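Lipoxygenase (Cyanothece sp., PDB 5EK8) probably acts as a 9R-lipoxygenase, using a non-haem iron centre to insert both atoms of molecular oxygen into polyunsaturated fatty acids. Local coordinates at residues 294-299 with 305-310; 262-267 with 272-277; 206-211 with 225-230. All coordinates share one frame; numbering follows the deposited sequence.

Contact 1: 294-299 with 305-310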
# COMPACT_ATOMS: atom_id res chain seq x y z
N GLU A 294 14.84 -2.87 23.99
CA GLU A 294 16.02 -2.52 23.22
C GLU A 294 16.93 -3.74 23.11
O GLU A 294 17.33 -4.31 24.12
CB GLU A 294 16.75 -1.34 23.84
CG GLU A 294 15.86 -0.11 24.00
CD GLU A 294 16.63 1.15 24.37
OE1 GLU A 294 16.80 1.41 25.58
OE2 GLU A 294 17.07 1.86 23.44
N ALA A 295 17.24 -4.14 21.88
CA ALA A 295 18.09 -5.31 21.68
C ALA A 295 19.47 -4.88 21.23
O ALA A 295 19.61 -4.08 20.32
CB ALA A 295 17.47 -6.26 20.66
N TYR A 296 20.48 -5.41 21.89
CA TYR A 296 21.86 -5.08 21.58
C TYR A 296 22.53 -6.27 20.91
O TYR A 296 22.30 -7.42 21.29
CB TYR A 296 22.61 -4.68 22.85
CG TYR A 296 22.04 -3.47 23.55
CD1 TYR A 296 22.67 -2.23 23.45
CD2 TYR A 296 20.87 -3.55 24.29
CE1 TYR A 296 22.16 -1.11 24.08
CE2 TYR A 296 20.35 -2.44 24.92
CZ TYR A 296 20.99 -1.22 24.82
OH TYR A 296 20.47 -0.11 25.45
N PHE A 297 23.35 -5.98 19.91
CA PHE A 297 24.05 -7.02 19.16
C PHE A 297 25.52 -6.64 19.02
O PHE A 297 25.87 -5.48 19.12
CB PHE A 297 23.42 -7.21 17.78
CG PHE A 297 21.93 -7.35 17.80
CD1 PHE A 297 21.34 -8.61 17.84
CD2 PHE A 297 21.11 -6.23 17.78
CE1 PHE A 297 19.96 -8.75 17.86
CE2 PHE A 297 19.73 -6.37 17.80
CZ PHE A 297 19.16 -7.63 17.84
N VAL A 298 26.37 -7.64 18.81
CA VAL A 298 27.77 -7.37 18.52
C VAL A 298 28.12 -8.01 17.19
O VAL A 298 27.54 -9.03 16.80
CB VAL A 298 28.70 -7.88 19.65
CG1 VAL A 298 28.71 -9.43 19.69
CG2 VAL A 298 30.11 -7.32 19.48
N LEU A 299 29.06 -7.40 16.47
CA LEU A 299 29.50 -7.94 15.19
C LEU A 299 30.87 -8.57 15.34
O LEU A 299 31.86 -7.88 15.62
CB LEU A 299 29.53 -6.84 14.13
CG LEU A 299 29.95 -7.26 12.72
CD1 LEU A 299 28.87 -8.11 12.06
CD2 LEU A 299 30.28 -6.04 11.87
N PHE A 305 25.76 -11.41 16.81
CA PHE A 305 25.28 -12.14 17.97
C PHE A 305 24.58 -11.19 18.93
O PHE A 305 25.03 -10.07 19.12
CB PHE A 305 26.45 -12.84 18.69
CG PHE A 305 27.34 -13.63 17.78
CD1 PHE A 305 27.11 -14.98 17.56
CD2 PHE A 305 28.41 -13.03 17.14
CE1 PHE A 305 27.92 -15.71 16.72
CE2 PHE A 305 29.23 -13.76 16.30
CZ PHE A 305 28.99 -15.10 16.09
N PRO A 306 23.47 -11.64 19.54
CA PRO A 306 22.78 -10.79 20.52
C PRO A 306 23.51 -10.76 21.86
O PRO A 306 23.84 -11.81 22.40
CB PRO A 306 21.41 -11.47 20.65
CG PRO A 306 21.69 -12.91 20.37
CD PRO A 306 22.83 -12.96 19.39
N THR A 307 23.78 -9.56 22.37
CA THR A 307 24.52 -9.43 23.63
C THR A 307 23.58 -9.26 24.82
O THR A 307 23.80 -9.86 25.87
CB THR A 307 25.49 -8.26 23.57
OG1 THR A 307 24.76 -7.04 23.37
CG2 THR A 307 26.47 -8.45 22.43
N MET A 308 22.55 -8.44 24.67
CA MET A 308 21.51 -8.32 25.69
C MET A 308 20.22 -7.76 25.13
O MET A 308 20.16 -7.30 24.00
CB MET A 308 21.98 -7.46 26.86
CG MET A 308 22.17 -5.98 26.54
SD MET A 308 22.54 -5.02 28.03
CE MET A 308 24.05 -5.79 28.60
N ILE A 309 19.17 -7.82 25.94
CA ILE A 309 17.88 -7.23 25.62
C ILE A 309 17.39 -6.59 26.90
O ILE A 309 17.31 -7.25 27.94
CB ILE A 309 16.84 -8.26 25.11
CG1 ILE A 309 17.29 -8.91 23.80
CG2 ILE A 309 15.47 -7.60 24.92
CD1 ILE A 309 16.33 -9.96 23.31
N THR A 310 17.10 -5.30 26.83
CA THR A 310 16.55 -4.61 27.98
C THR A 310 15.07 -4.39 27.77
O THR A 310 14.61 -4.12 26.65
CB THR A 310 17.26 -3.27 28.23
OG1 THR A 310 16.81 -2.30 27.26
CG2 THR A 310 18.76 -3.44 28.12

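Contact 2: 262-267 with 272-277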
# COMPACT_ATOMS: atom_id res chain seq x y z
N LEU A 262 16.49 -1.55 10.65
CA LEU A 262 17.61 -0.67 10.32
C LEU A 262 18.33 -0.34 11.61
O LEU A 262 17.92 0.55 12.35
CB LEU A 262 17.12 0.60 9.61
CG LEU A 262 18.12 1.39 8.76
CD1 LEU A 262 17.38 2.31 7.81
CD2 LEU A 262 19.06 2.20 9.62
N LEU A 263 19.40 -1.08 11.89
CA LEU A 263 20.06 -1.02 13.19
C LEU A 263 20.80 0.28 13.47
O LEU A 263 21.15 1.04 12.57
CB LEU A 263 21.04 -2.19 13.32
CG LEU A 263 20.45 -3.60 13.37
CD1 LEU A 263 21.54 -4.58 13.76
CD2 LEU A 263 19.28 -3.68 14.33
N LYS A 264 21.03 0.54 14.76
CA LYS A 264 21.86 1.65 15.18
C LYS A 264 23.24 1.14 15.56
O LYS A 264 23.37 0.17 16.31
CB LYS A 264 21.21 2.41 16.34
CG LYS A 264 19.83 2.97 16.00
CD LYS A 264 19.36 4.02 17.01
CE LYS A 264 18.84 3.39 18.29
NZ LYS A 264 18.20 4.41 19.18
N ARG A 265 24.26 1.78 15.01
CA ARG A 265 25.65 1.45 15.27
C ARG A 265 26.21 2.41 16.32
O ARG A 265 25.82 3.57 16.37
CB ARG A 265 26.45 1.52 13.97
CG ARG A 265 27.84 0.92 14.02
CD ARG A 265 28.41 0.82 12.61
NE ARG A 265 29.58 -0.05 12.54
CZ ARG A 265 30.11 -0.50 11.41
NH1 ARG A 265 29.58 -0.17 10.25
NH2 ARG A 265 31.18 -1.30 11.45
N SER A 266 27.12 1.92 17.15
CA SER A 266 27.74 2.76 18.16
C SER A 266 28.83 3.63 17.54
O SER A 266 29.50 3.21 16.59
CB SER A 266 28.31 1.92 19.30
OG SER A 266 29.09 2.71 20.18
N LYS A 267 29.00 4.83 18.06
CA LYS A 267 29.97 5.77 17.52
C LYS A 267 31.37 5.46 18.04
O LYS A 267 32.36 5.62 17.33
CB LYS A 267 29.59 7.21 17.85
CG LYS A 267 28.27 7.64 17.22
CD LYS A 267 27.81 8.99 17.77
CE LYS A 267 26.41 9.32 17.27
NZ LYS A 267 25.92 10.64 17.76
N GLN A 272 29.45 -2.60 17.86
CA GLN A 272 28.25 -2.67 18.69
C GLN A 272 27.05 -2.11 17.95
O GLN A 272 27.14 -1.09 17.27
CB GLN A 272 28.46 -1.90 20.00
CG GLN A 272 29.29 -2.66 21.02
CD GLN A 272 28.57 -3.87 21.56
OE1 GLN A 272 27.34 -3.88 21.69
NE2 GLN A 272 29.33 -4.92 21.88
N PHE A 273 25.93 -2.81 18.07
CA PHE A 273 24.69 -2.45 17.38
C PHE A 273 23.53 -2.54 18.34
O PHE A 273 23.65 -3.14 19.41
CB PHE A 273 24.44 -3.37 16.17
CG PHE A 273 25.35 -3.11 15.00
CD1 PHE A 273 24.91 -2.38 13.92
CD2 PHE A 273 26.64 -3.62 14.99
CE1 PHE A 273 25.74 -2.15 12.84
CE2 PHE A 273 27.48 -3.38 13.91
CZ PHE A 273 27.03 -2.65 12.83
N LYS A 274 22.41 -1.94 17.97
CA LYS A 274 21.20 -2.03 18.77
C LYS A 274 19.96 -1.62 17.99
O LYS A 274 20.06 -0.98 16.94
CB LYS A 274 21.31 -1.15 20.02
CG LYS A 274 21.24 0.34 19.74
CD LYS A 274 21.16 1.14 21.03
CE LYS A 274 19.90 0.85 21.80
NZ LYS A 274 19.72 1.81 22.93
N MET A 275 18.80 -2.03 18.50
CA MET A 275 17.53 -1.61 17.95
C MET A 275 16.57 -1.25 19.09
O MET A 275 16.44 -1.99 20.07
CB MET A 275 16.93 -2.69 17.05
CG MET A 275 15.65 -2.28 16.32
SD MET A 275 15.90 -1.32 14.81
CE MET A 275 16.07 0.35 15.44
N SER A 276 15.91 -0.11 18.95
CA SER A 276 15.10 0.43 20.03
C SER A 276 13.64 0.53 19.63
O SER A 276 13.29 1.06 18.57
CB SER A 276 15.60 1.82 20.43
OG SER A 276 16.98 1.81 20.77
N PHE A 277 12.78 0.02 20.50
CA PHE A 277 11.35 0.27 20.38
C PHE A 277 10.85 0.88 21.69
O PHE A 277 10.76 0.21 22.71
CB PHE A 277 10.60 -1.01 20.04
CG PHE A 277 10.95 -1.57 18.69
CD1 PHE A 277 10.70 -0.84 17.54
CD2 PHE A 277 11.54 -2.82 18.58
CE1 PHE A 277 11.02 -1.35 16.30
CE2 PHE A 277 11.86 -3.34 17.34
CZ PHE A 277 11.60 -2.60 16.20

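Contact 3: 206-211 with 225-230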
# COMPACT_ATOMS: atom_id res chain seq x y z
N ALA A 206 -14.50 -18.60 11.94
CA ALA A 206 -15.89 -18.60 12.37
C ALA A 206 -16.12 -19.65 13.44
O ALA A 206 -16.72 -19.37 14.48
CB ALA A 206 -16.81 -18.84 11.18
N LYS A 207 -15.63 -20.86 13.18
CA LYS A 207 -15.70 -21.95 14.15
C LYS A 207 -15.13 -21.51 15.50
O LYS A 207 -15.76 -21.69 16.54
CB LYS A 207 -14.94 -23.17 13.65
CG LYS A 207 -15.07 -24.40 14.54
CD LYS A 207 -13.89 -25.35 14.39
CE LYS A 207 -13.94 -26.46 15.43
NZ LYS A 207 -12.62 -27.14 15.60
N HIS A 208 -13.94 -20.91 15.46
CA HIS A 208 -13.27 -20.49 16.68
C HIS A 208 -14.06 -19.41 17.41
O HIS A 208 -14.22 -19.46 18.63
CB HIS A 208 -11.87 -19.99 16.36
CG HIS A 208 -10.97 -21.05 15.81
ND1 HIS A 208 -9.83 -20.76 15.09
CD2 HIS A 208 -11.04 -22.40 15.87
CE1 HIS A 208 -9.24 -21.89 14.73
NE2 HIS A 208 -9.96 -22.90 15.19
N THR A 209 -14.54 -18.43 16.65
CA THR A 209 -15.28 -17.31 17.21
C THR A 209 -16.54 -17.79 17.91
O THR A 209 -16.83 -17.38 19.04
CB THR A 209 -15.66 -16.28 16.13
OG1 THR A 209 -14.47 -15.75 15.54
CG2 THR A 209 -16.45 -15.15 16.75
N ILE A 210 -17.29 -18.66 17.24
CA ILE A 210 -18.52 -19.21 17.81
C ILE A 210 -18.19 -20.04 19.04
O ILE A 210 -18.92 -20.02 20.03
CB ILE A 210 -19.30 -20.06 16.78
CG1 ILE A 210 -19.66 -19.22 15.56
CG2 ILE A 210 -20.57 -20.63 17.40
CD1 ILE A 210 -20.60 -19.91 14.60
N ALA A 211 -17.07 -20.75 18.99
CA ALA A 211 -16.64 -21.58 20.11
C ALA A 211 -16.29 -20.74 21.33
O ALA A 211 -16.51 -21.15 22.47
CB ALA A 211 -15.45 -22.45 19.71
N GLN A 225 -4.23 -23.19 16.53
CA GLN A 225 -3.05 -23.35 15.70
C GLN A 225 -3.19 -24.55 14.76
O GLN A 225 -2.93 -24.45 13.57
CB GLN A 225 -1.80 -23.49 16.55
CG GLN A 225 -0.52 -23.27 15.77
CD GLN A 225 -0.30 -21.81 15.42
OE1 GLN A 225 0.15 -21.02 16.26
NE2 GLN A 225 -0.61 -21.45 14.19
N ALA A 226 -3.63 -25.68 15.32
CA ALA A 226 -3.83 -26.90 14.55
C ALA A 226 -4.83 -26.71 13.42
O ALA A 226 -4.61 -27.20 12.30
CB ALA A 226 -4.30 -28.03 15.46
N ASP A 227 -5.91 -26.00 13.69
CA ASP A 227 -7.00 -25.85 12.72
C ASP A 227 -6.61 -24.98 11.52
O ASP A 227 -7.27 -25.05 10.47
CB ASP A 227 -8.25 -25.29 13.40
CG ASP A 227 -8.99 -26.34 14.21
OD1 ASP A 227 -8.58 -27.52 14.17
OD2 ASP A 227 -9.98 -26.00 14.89
N TYR A 228 -5.57 -24.17 11.66
CA TYR A 228 -5.00 -23.46 10.52
C TYR A 228 -3.78 -24.21 10.01
O TYR A 228 -3.15 -24.95 10.75
CB TYR A 228 -4.61 -22.02 10.90
CG TYR A 228 -5.76 -21.08 11.18
CD1 TYR A 228 -6.50 -20.52 10.14
CD2 TYR A 228 -6.09 -20.74 12.48
CE1 TYR A 228 -7.54 -19.65 10.40
CE2 TYR A 228 -7.14 -19.87 12.75
CZ TYR A 228 -7.86 -19.33 11.71
OH TYR A 228 -8.90 -18.47 11.98
N PRO A 229 -3.44 -24.02 8.72
CA PRO A 229 -2.21 -24.61 8.19
C PRO A 229 -0.97 -24.09 8.92
O PRO A 229 -1.02 -23.02 9.51
CB PRO A 229 -2.20 -24.17 6.72
CG PRO A 229 -3.28 -23.15 6.59
CD PRO A 229 -4.27 -23.44 7.65
N PRO A 230 0.13 -24.86 8.90
CA PRO A 230 1.35 -24.42 9.58
C PRO A 230 2.03 -23.27 8.85
O PRO A 230 1.73 -23.02 7.68
CB PRO A 230 2.23 -25.67 9.55
CG PRO A 230 1.78 -26.41 8.34
CD PRO A 230 0.30 -26.18 8.26

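Contact 1: 294-299 with 305-310
Phe305 and Val298 form an antiparallel hydrogen-bonded pair: Phe305 N donates to Val298 O at 3.0 Å, and Val298 N answers to Phe305 O at 2.8 Å. Pro306 has no N-H to give and fits the non-hydrogen-bonded place opposite Phe297, where its CB lies 4.0 Å from Phe297 CD1. A classic beta bulge follows, with Thr307 and Met308 both facing Tyr296. Thr307 N reaches Tyr296 O from above the carbonyl plane, 37° out of it, while the Thr307 side chain crosses that of Val298 at about a right angle, CG2 lying 3.6 Å from Val298 CB. Met308 O accepts the Tyr296 N-H, and the two side chains run alongside each other. With CG between the backbone N and the carbonyl carbon (chi1 68°), Met308 brings that atom 3.6 Å from Tyr296 CD2; its SD makes an oblique Met-aromatic contact, 4.8 Å from the ring centroid. Ile309 CG1 meets Ala295 CB. Thr310 exchanges two backbone bonds with Glu294 and rests CG2 on Tyr296 CE2. The chemistry implies a two-sided hairpin: Ala295, Phe297, Pro306 and Ile309 pack apolar surface on helices 247-256 and 337-377, whereas the other face carries Glu294, whose carboxylate is held by Lys274, Ser276 and Arg328.

Contact 2: 262-267 with 272-277
Arg265 lays its side chain over one face of the Phe273 ring, while Leu263 CB comes up to the edge of that ring near its plane, 3.9 Å from Phe273 CD1. Arg265 CG makes a CH-pi contact over that face, 4.1 Å from the ring centroid and displaced toward the rim. With CG anti to the backbone N (chi1 -167°) and the chain extended as far as NE, the two side chains run side by side in the same direction. One face of the guanidinium in turn receives Phe273 CZ, 3.7 Å from Arg265 NE, the planes tilted 32° apart. The arginine NE is also bonded to Pro270 O in the connecting turn, which helps to fix the group over the ring.

Beyond the ring edge, Leu263 reaches across with CD2 to Met275 CB, 3.7 Å away. On the other face of the ladder Lys264 and Lys274 cross at a slant and bring their ammonium groups to 4.8 Å between Lys264 NZ and Lys274 NZ. Two acids offset this closeness, Asp510 by salt bridges to both lysines and Glu294 by one to Lys274; the neutral Asn508 OD1 adds a hydrogen bond to Lys264 NZ, whose bond to Ser276 OG is weak. Such a cluster probably keeps both lysines charged.

Backbone bonds set the register. Lys264 and Lys274 are the hydrogen-bonded pair, Lys264 N lying 2.8 Å from Lys274 O, and Ser266 N adds a bond to Gln272 O at 3.0 Å. Arg265 and Phe273 are the non-hydrogen-bonded pair, so their side chains emerge together on one face. Two adjacent antiparallel strands joined by a short turn make this a beta hairpin, set between strands 513-515 and 291-300 of an antiparallel sheet.

Contact 3: 206-211 with 225-230
Asp227 OD2 is gripped by two donors from helix 188-214, Lys207 NZ in a salt bridge of 3.0 Å and His208 NE2 in a His-carboxylate hydrogen bond of 3.1 Å. The two approach the oxygen differently: the lysine arrives on the syn side, 25° out of the carboxylate plane, the histidine on the anti side and somewhat nearer that plane. Imidazole and carboxylate are nearly coplanar, 11° apart, and the N-H points almost straight at its acceptor. Lys207 gets there at full stretch, CG anti to the backbone N (chi1 -174°) and the rest of the chain extended, its side chain crossing that of Asp227 at about a right angle.

With NE2 donating to Asp227, the far nitrogen, ND1, is bonded to Thr612 OG1 on helix 608-623. Both polar atoms of this buried ring are therefore engaged, which fixes its rotation, and the neighbouring carboxylate would be expected to raise its basicity. A leucine at His208 would probably leave Asp227 with the lysine alone on this helix and deprive Thr612 of one of its partners. Tyr228 also reaches Thr612 through its OH, so that one threonine ties both aromatic residues to the third helix.

Packing is confined to a small area beside these bonds. The His208 and Tyr228 side chains run antiparallel past one another, their rings oblique with centroids 5.4 Å apart. Tyr228 is otherwise lodged against Leu201 and Ile204 of helix 188-214 and Val615 of helix 608-623. Where the rings come nearest, Tyr228 CE2 lies at the imidazole edge, 3.5 Å from His208 CE1.

In the fold
Contacts 1 and 2, their centres 9 Å apart, belong to one antiparallel sheet, each one strand in from an edge, where strands 272-277 and 291-300 are neighbours. The Glu294 carboxylate of contact 1 joins them, taking Lys274 and Ser276 of contact 2. Contact 2 is mostly buried, and its two lysines are met by acids; contact 1 is partly buried, with Phe305 exposed. Both rest on antiparallel backbone ladders, that of contact 1 interrupted by a bulge. Contact 3 lies apart, its centre about 36 Å from that of contact 1, in the helical part of the chain. It lacks a backbone ladder and depends on side-chain ends, an exposed lysine beside a buried histidine.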